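Local coordinates for glucose-6-phosphate isomerase (Chlamydia trachomatis D/UW-3/CX, PDB 6OTU), which catalyses the reversible isomerization of glucose-6-phosphate to fructose-6-phosphate, at residues H130-F141 and K253-W263. Numbering follows the deposited sequence.
Sequences HSKEEALRLAEF and KSRYLEVFHLW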
ATOM      1  N   HIS A 130       3.876  20.399  29.264  1.00 42.88           N
ATOM      2  CA  HIS A 130       2.610  20.709  28.607  1.00 42.72           C
ATOM      3  C   HIS A 130       1.906  19.444  28.132  1.00 38.83           C
ATOM      4  O   HIS A 130       0.676  19.350  28.207  1.00 38.59           O
ATOM      5  CB  HIS A 130       2.843  21.683  27.466  1.00 42.46           C
ATOM      6  CG  HIS A 130       3.234  23.044  27.936  1.00 49.28           C
ATOM      7  ND1 HIS A 130       4.201  23.801  27.312  1.00 53.57           N
ATOM      8  CD2 HIS A 130       2.813  23.767  28.999  1.00 52.06           C
ATOM      9  CE1 HIS A 130       4.348  24.941  27.962  1.00 56.46           C
ATOM     10  NE2 HIS A 130       3.516  24.945  28.989  1.00 57.22           N
ATOM     11  N   SER A 131       2.670  18.448  27.676  1.00 38.05           N
ATOM     12  CA  SER A 131       2.071  17.161  27.331  1.00 38.96           C
ATOM     13  C   SER A 131       1.403  16.527  28.543  1.00 38.28           C
ATOM     14  O   SER A 131       0.297  15.985  28.438  1.00 42.94           O
ATOM     15  CB  SER A 131       3.129  16.216  26.749  1.00 40.71           C
ATOM     16  OG  SER A 131       3.686  16.753  25.560  1.00 37.21           O
ATOM     17  N   LYS A 132       2.053  16.591  29.705  1.00 35.31           N
ATOM     18  CA  LYS A 132       1.435  16.056  30.914  1.00 36.79           C
ATOM     19  C   LYS A 132       0.172  16.829  31.271  1.00 37.98           C
ATOM     20  O   LYS A 132      -0.853  16.234  31.625  1.00 40.77           O
ATOM     21  CB  LYS A 132       2.432  16.074  32.070  1.00 39.12           C
ATOM     22  CG  LYS A 132       1.855  15.490  33.332  1.00 45.57           C
ATOM     23  CD  LYS A 132       2.915  15.202  34.373  1.00 53.61           C
ATOM     24  CE  LYS A 132       2.338  14.336  35.489  1.00 60.55           C
ATOM     25  NZ  LYS A 132       3.289  14.102  36.633  1.00 61.36           N
ATOM     26  N   GLU A 133       0.217  18.158  31.159  1.00 40.35           N
ATOM     27  CA  GLU A 133      -0.979  18.953  31.402  1.00 44.23           C
ATOM     28  C   GLU A 133      -2.086  18.623  30.407  1.00 43.58           C
ATOM     29  O   GLU A 133      -3.267  18.624  30.773  1.00 47.16           O
ATOM     30  CB  GLU A 133      -0.650  20.442  31.354  1.00 48.16           C
ATOM     31  CG  GLU A 133       0.340  20.906  32.400  1.00 60.64           C
ATOM     32  CD  GLU A 133       0.856  22.304  32.116  1.00 71.77           C
ATOM     33  OE1 GLU A 133       1.924  22.668  32.653  1.00 77.25           O
ATOM     34  OE2 GLU A 133       0.190  23.037  31.354  1.00 75.29           O
ATOM     35  N   GLU A 134      -1.731  18.363  29.141  1.00 36.42           N
ATOM     36  CA  GLU A 134      -2.745  17.997  28.150  1.00 38.33           C
ATOM     37  C   GLU A 134      -3.374  16.649  28.476  1.00 43.21           C
ATOM     38  O   GLU A 134      -4.597  16.491  28.392  1.00 43.14           O
ATOM     39  CB  GLU A 134      -2.139  17.961  26.741  1.00 33.28           C
ATOM     40  CG  GLU A 134      -1.798  19.337  26.171  1.00 43.99           C
ATOM     41  CD  GLU A 134      -3.001  20.273  26.103  1.00 50.30           C
ATOM     42  OE1 GLU A 134      -4.011  19.906  25.470  1.00 52.58           O
ATOM     43  OE2 GLU A 134      -2.935  21.383  26.681  1.00 62.32           O
ATOM     44  N   ALA A 135      -2.542  15.666  28.840  1.00 40.73           N
ATOM     45  CA  ALA A 135      -3.030  14.321  29.135  1.00 37.53           C
ATOM     46  C   ALA A 135      -3.995  14.313  30.321  1.00 40.05           C
ATOM     47  O   ALA A 135      -5.013  13.614  30.294  1.00 37.64           O
ATOM     48  CB  ALA A 135      -1.849  13.396  29.402  1.00 35.90           C
ATOM     49  N   LEU A 136      -3.705  15.082  31.373  1.00 37.06           N
ATOM     50  CA  LEU A 136      -4.657  15.112  32.473  1.00 47.93           C
ATOM     51  C   LEU A 136      -5.936  15.828  32.066  1.00 47.05           C
ATOM     52  O   LEU A 136      -7.026  15.474  32.536  1.00 44.57           O
ATOM     53  CB  LEU A 136      -4.035  15.747  33.719  1.00 56.01           C
ATOM     54  CG  LEU A 136      -2.677  15.146  34.106  1.00 64.88           C
ATOM     55  CD1 LEU A 136      -1.791  16.186  34.785  1.00 65.54           C
ATOM     56  CD2 LEU A 136      -2.813  13.871  34.956  1.00 67.91           C
ATOM     57  N   ARG A 137      -5.835  16.810  31.170  1.00 40.27           N
ATOM     58  CA  ARG A 137      -7.052  17.380  30.618  1.00 39.76           C
ATOM     59  C   ARG A 137      -7.793  16.353  29.779  1.00 42.18           C
ATOM     60  O   ARG A 137      -9.024  16.354  29.757  1.00 44.25           O
ATOM     61  CB  ARG A 137      -6.726  18.630  29.804  1.00 42.61           C
ATOM     62  CG  ARG A 137      -6.255  19.790  30.671  1.00 53.10           C
ATOM     63  CD  ARG A 137      -5.947  21.017  29.848  1.00 55.15           C
ATOM     64  NE  ARG A 137      -7.098  21.388  29.042  1.00 58.13           N
ATOM     65  CZ  ARG A 137      -7.107  21.399  27.715  1.00 56.90           C
ATOM     66  NH1 ARG A 137      -8.212  21.747  27.073  1.00 66.04           N
ATOM     67  NH2 ARG A 137      -6.019  21.073  27.035  1.00 43.08           N
ATOM     68  N   LEU A 138      -7.060  15.451  29.117  1.00 41.57           N
ATOM     69  CA  LEU A 138      -7.689  14.388  28.339  1.00 44.26           C
ATOM     70  C   LEU A 138      -8.423  13.410  29.248  1.00 45.15           C
ATOM     71  O   LEU A 138      -9.588  13.080  29.004  1.00 45.88           O
ATOM     72  CB  LEU A 138      -6.638  13.657  27.492  1.00 39.49           C
ATOM     73  CG  LEU A 138      -7.089  12.493  26.609  1.00 39.46           C
ATOM     74  CD1 LEU A 138      -8.028  12.973  25.520  1.00 32.91           C
ATOM     75  CD2 LEU A 138      -5.887  11.760  26.004  1.00 44.05           C
ATOM     76  N   ALA A 139      -7.757  12.941  30.307  1.00 48.28           N
ATOM     77  CA  ALA A 139      -8.411  12.035  31.246  1.00 48.97           C
ATOM     78  C   ALA A 139      -9.714  12.627  31.774  1.00 50.81           C
ATOM     79  O   ALA A 139     -10.739  11.940  31.822  1.00 51.53           O
ATOM     80  CB  ALA A 139      -7.469  11.698  32.400  1.00 41.96           C
ATOM     81  N   GLU A 140      -9.696  13.911  32.150  1.00 50.16           N
ATOM     82  CA  GLU A 140     -10.913  14.582  32.596  1.00 48.06           C
ATOM     83  C   GLU A 140     -11.958  14.610  31.494  1.00 40.65           C
ATOM     84  O   GLU A 140     -13.154  14.416  31.748  1.00 41.81           O
ATOM     85  CB  GLU A 140     -10.600  16.013  33.021  1.00 56.11           C
ATOM     86  CG  GLU A 140     -10.282  16.227  34.472  1.00 67.49           C
ATOM     87  CD  GLU A 140      -9.945  17.683  34.757  1.00 79.66           C
ATOM     88  OE1 GLU A 140      -9.942  18.494  33.800  1.00 80.13           O
ATOM     89  OE2 GLU A 140      -9.692  18.018  35.937  1.00 89.24           O
ATOM     90  N   PHE A 141     -11.521  14.870  30.261  1.00 41.71           N
ATOM     91  CA  PHE A 141     -12.450  15.003  29.148  1.00 37.98           C
ATOM     92  C   PHE A 141     -13.080  13.657  28.792  1.00 45.15           C
ATOM     93  O   PHE A 141     -14.272  13.588  28.458  1.00 43.77           O
ATOM     94  CB  PHE A 141     -11.724  15.607  27.942  1.00 42.61           C
ATOM     95  CG  PHE A 141     -12.527  15.563  26.669  1.00 36.14           C
ATOM     96  CD1 PHE A 141     -13.468  16.544  26.391  1.00 37.93           C
ATOM     97  CD2 PHE A 141     -12.377  14.518  25.776  1.00 36.46           C
ATOM     98  CE1 PHE A 141     -14.223  16.495  25.227  1.00 45.16           C
ATOM     99  CE2 PHE A 141     -13.140  14.457  24.603  1.00 41.30           C
ATOM    100  CZ  PHE A 141     -14.055  15.437  24.333  1.00 36.15           C
ATOM    101  N   LYS A 253     -11.783  28.274  21.772  1.00 42.15           N
ATOM    102  CA  LYS A 253     -12.721  27.564  22.645  1.00 39.19           C
ATOM    103  C   LYS A 253     -14.167  28.028  22.471  1.00 46.74           C
ATOM    104  O   LYS A 253     -15.081  27.375  22.988  1.00 47.98           O
ATOM    105  CB  LYS A 253     -12.302  27.709  24.105  1.00 39.61           C
ATOM    106  CG  LYS A 253     -11.253  26.703  24.534  1.00 62.78           C
ATOM    107  CD  LYS A 253     -11.881  25.341  24.839  1.00 61.89           C
ATOM    108  CE  LYS A 253     -12.040  25.143  26.337  1.00 60.55           C
ATOM    109  NZ  LYS A 253     -10.732  25.363  27.025  1.00 66.71           N
ATOM    110  N   SER A 254     -14.395  29.125  21.755  1.00 40.55           N
ATOM    111  CA  SER A 254     -15.742  29.564  21.424  1.00 44.11           C
ATOM    112  C   SER A 254     -16.308  28.845  20.207  1.00 46.23           C
ATOM    113  O   SER A 254     -17.510  28.951  19.941  1.00 51.41           O
ATOM    114  CB  SER A 254     -15.764  31.082  21.185  1.00 42.30           C
ATOM    115  OG  SER A 254     -15.561  31.385  19.811  1.00 42.03           O
ATOM    116  N   ARG A 255     -15.480  28.117  19.466  1.00 41.17           N
ATOM    117  CA  ARG A 255     -15.938  27.377  18.310  1.00 40.39           C
ATOM    118  C   ARG A 255     -15.940  25.868  18.547  1.00 46.89           C
ATOM    119  O   ARG A 255     -16.579  25.133  17.785  1.00 43.29           O
ATOM    120  CB  ARG A 255     -15.063  27.751  17.097  1.00 52.21           C
ATOM    121  CG  ARG A 255     -15.441  27.118  15.761  1.00 63.03           C
ATOM    122  CD  ARG A 255     -14.471  27.519  14.637  1.00 68.10           C
ATOM    123  NE  ARG A 255     -14.736  26.766  13.411  1.00 66.03           N
ATOM    124  CZ  ARG A 255     -15.635  27.122  12.496  1.00 76.03           C
ATOM    125  NH1 ARG A 255     -16.359  28.226  12.659  1.00 76.85           N
ATOM    126  NH2 ARG A 255     -15.816  26.369  11.418  1.00 85.07           N
ATOM    127  N   TYR A 256     -15.293  25.392  19.615  1.00 49.86           N
ATOM    128  CA  TYR A 256     -15.177  23.967  19.897  1.00 43.76           C
ATOM    129  C   TYR A 256     -15.563  23.656  21.340  1.00 39.36           C
ATOM    130  O   TYR A 256     -15.294  24.438  22.262  1.00 40.12           O
ATOM    131  CB  TYR A 256     -13.756  23.480  19.614  1.00 42.86           C
ATOM    132  CG  TYR A 256     -13.367  23.667  18.163  1.00 50.72           C
ATOM    133  CD1 TYR A 256     -13.752  22.740  17.196  1.00 35.86           C
ATOM    134  CD2 TYR A 256     -12.630  24.777  17.757  1.00 49.39           C
ATOM    135  CE1 TYR A 256     -13.415  22.909  15.877  1.00 46.42           C
ATOM    136  CE2 TYR A 256     -12.286  24.952  16.435  1.00 50.98           C
ATOM    137  CZ  TYR A 256     -12.682  24.018  15.497  1.00 52.95           C
ATOM    138  OH  TYR A 256     -12.342  24.185  14.177  1.00 35.48           O
ATOM    139  N   LEU A 257     -16.205  22.501  21.521  1.00 42.29           N
ATOM    140  CA  LEU A 257     -16.518  22.010  22.859  1.00 45.91           C
ATOM    141  C   LEU A 257     -15.262  21.913  23.718  1.00 47.16           C
ATOM    142  O   LEU A 257     -15.288  22.215  24.916  1.00 49.73           O
ATOM    143  CB  LEU A 257     -17.217  20.649  22.760  1.00 38.00           C
ATOM    144  CG  LEU A 257     -17.221  19.784  24.027  1.00 43.89           C
ATOM    145  CD1 LEU A 257     -18.263  20.253  25.043  1.00 39.19           C
ATOM    146  CD2 LEU A 257     -17.421  18.311  23.676  1.00 37.95           C
ATOM    147  N   GLU A 258     -14.152  21.493  23.119  1.00 44.29           N
ATOM    148  CA  GLU A 258     -12.868  21.454  23.799  1.00 47.34           C
ATOM    149  C   GLU A 258     -11.789  21.616  22.743  1.00 45.66           C
ATOM    150  O   GLU A 258     -12.019  21.378  21.551  1.00 40.01           O
ATOM    151  CB  GLU A 258     -12.677  20.151  24.598  1.00 43.15           C
ATOM    152  CG  GLU A 258     -11.422  20.078  25.489  1.00 47.04           C
ATOM    153  CD  GLU A 258     -11.285  21.243  26.459  1.00 56.74           C
ATOM    154  OE1 GLU A 258     -10.866  22.335  26.032  1.00 58.23           O
ATOM    155  OE2 GLU A 258     -11.583  21.070  27.659  1.00 62.00           O
ATOM    156  N   VAL A 259     -10.612  22.045  23.191  1.00 42.01           N
ATOM    157  CA  VAL A 259      -9.476  22.272  22.309  1.00 45.21           C
ATOM    158  C   VAL A 259      -8.242  21.684  22.979  1.00 46.26           C
ATOM    159  O   VAL A 259      -7.922  22.047  24.116  1.00 42.50           O
ATOM    160  CB  VAL A 259      -9.257  23.767  22.008  1.00 46.92           C
ATOM    161  CG1 VAL A 259      -7.933  23.969  21.251  1.00 35.39           C
ATOM    162  CG2 VAL A 259     -10.461  24.358  21.241  1.00 36.32           C
ATOM    163  N   PHE A 260      -7.551  20.778  22.280  1.00 44.50           N
ATOM    164  CA  PHE A 260      -6.289  20.205  22.739  1.00 40.82           C
ATOM    165  C   PHE A 260      -5.150  20.719  21.862  1.00 36.91           C
ATOM    166  O   PHE A 260      -5.352  21.121  20.716  1.00 39.74           O
ATOM    167  CB  PHE A 260      -6.336  18.663  22.732  1.00 35.64           C
ATOM    168  CG  PHE A 260      -7.362  18.080  23.676  1.00 39.60           C
ATOM    169  CD1 PHE A 260      -7.038  17.822  25.003  1.00 37.37           C
ATOM    170  CD2 PHE A 260      -8.663  17.807  23.237  1.00 37.94           C
ATOM    171  CE1 PHE A 260      -7.991  17.283  25.880  1.00 37.91           C
ATOM    172  CE2 PHE A 260      -9.623  17.279  24.098  1.00 34.58           C
ATOM    173  CZ  PHE A 260      -9.288  17.019  25.428  1.00 39.65           C
ATOM    174  N   HIS A 261      -3.942  20.701  22.407  1.00 33.75           N
ATOM    175  CA  HIS A 261      -2.794  21.316  21.758  1.00 35.25           C
ATOM    176  C   HIS A 261      -1.677  20.313  21.507  1.00 35.35           C
ATOM    177  O   HIS A 261      -1.421  19.421  22.326  1.00 33.09           O
ATOM    178  CB  HIS A 261      -2.222  22.461  22.607  1.00 37.66           C
ATOM    179  CG  HIS A 261      -3.224  23.501  22.978  1.00 43.55           C
ATOM    180  ND1 HIS A 261      -3.439  23.888  24.282  1.00 51.19           N
ATOM    181  CD2 HIS A 261      -4.065  24.243  22.221  1.00 48.75           C
ATOM    182  CE1 HIS A 261      -4.372  24.822  24.314  1.00 50.19           C
ATOM    183  NE2 HIS A 261      -4.770  25.054  23.076  1.00 48.57           N
ATOM    184  N   LEU A 262      -1.017  20.482  20.371  1.00 33.51           N
ATOM    185  CA  LEU A 262       0.374  20.122  20.163  1.00 36.59           C
ATOM    186  C   LEU A 262       1.138  21.438  19.978  1.00 32.83           C
ATOM    187  O   LEU A 262       0.611  22.514  20.251  1.00 39.16           O
ATOM    188  CB  LEU A 262       0.515  19.154  18.984  1.00 31.98           C
ATOM    189  CG  LEU A 262       0.164  19.646  17.574  1.00 39.40           C
ATOM    190  CD1 LEU A 262       0.939  18.824  16.544  1.00 34.50           C
ATOM    191  CD2 LEU A 262      -1.353  19.583  17.288  1.00 31.81           C
ATOM    192  N   TRP A 263       2.385  21.362  19.522  1.00 39.83           N
ATOM    193  CA  TRP A 263       3.228  22.551  19.388  1.00 42.78           C
ATOM    194  C   TRP A 263       4.029  22.458  18.093  1.00 32.72           C
ATOM    195  O   TRP A 263       4.008  21.438  17.397  1.00 33.56           O
ATOM    196  CB  TRP A 263       4.124  22.722  20.632  1.00 40.36           C
ATOM    197  CG  TRP A 263       3.259  22.777  21.857  1.00 39.79           C
ATOM    198  CD1 TRP A 263       2.713  23.893  22.425  1.00 37.36           C
ATOM    199  CD2 TRP A 263       2.751  21.662  22.600  1.00 33.68           C
ATOM    200  NE1 TRP A 263       1.919  23.540  23.489  1.00 34.58           N
ATOM    201  CE2 TRP A 263       1.928  22.178  23.617  1.00 34.18           C
ATOM    202  CE3 TRP A 263       2.915  20.276  22.504  1.00 33.27           C
ATOM    203  CZ2 TRP A 263       1.280  21.359  24.536  1.00 35.08           C
ATOM    204  CZ3 TRP A 263       2.264  19.464  23.417  1.00 35.45           C
ATOM    205  CH2 TRP A 263       1.460  20.007  24.418  1.00 36.27           C
TER
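The edge of the F260 ring meets one face of F141 in a T-shaped (edge-to-face) stack, planes at 81° and centroids 5.5 Å apart, while L257 CD2 sits at the edge of the F141 ring. F260 CE1 also packs against the backbone N and CA of L138. These rings join helix 122-148 to 258-262, an outermost strand of the five-stranded parallel sheet in the SIS-type alpha/beta fold of phosphoglucose isomerases. Helix and strand run roughly antiparallel (153°), their local axes 9.0 Å apart, and M275 and V279 of helix 275-285 pack on F260 as well. Where the strand ends, W263 lies beside the helix: its CZ2 comes within 3.3 Å of H130 CB, and its NE1 is hydrogen-bonded to Q246 OE1.

Edge strands leave backbone groups to be paired by other means, and here side chains of the helix supply the partners. The carboxylate of E134, folded back by a bend at chi2 (-58°), accepts a hydrogen bond from H261 N at OE1 over 3.2 Å, the donor lying well above the carboxylate plane. R137, kinked at chi3, uses the edge of its guanidinium: NH1 donates almost straight to V259 O at 3.0 Å. NH1 also forms a salt bridge with E258 OE1, the E258 carboxylate standing almost perpendicular to the guanidinium, and NH2 forms one with E134 OE1, so two acids and a carbonyl should fix the rotation of the group. K253 NZ joins this network through E258 OE1, and that oxygen also accepts a hydrogen bond from V259 N at 2.9 Å through its anti lone pair.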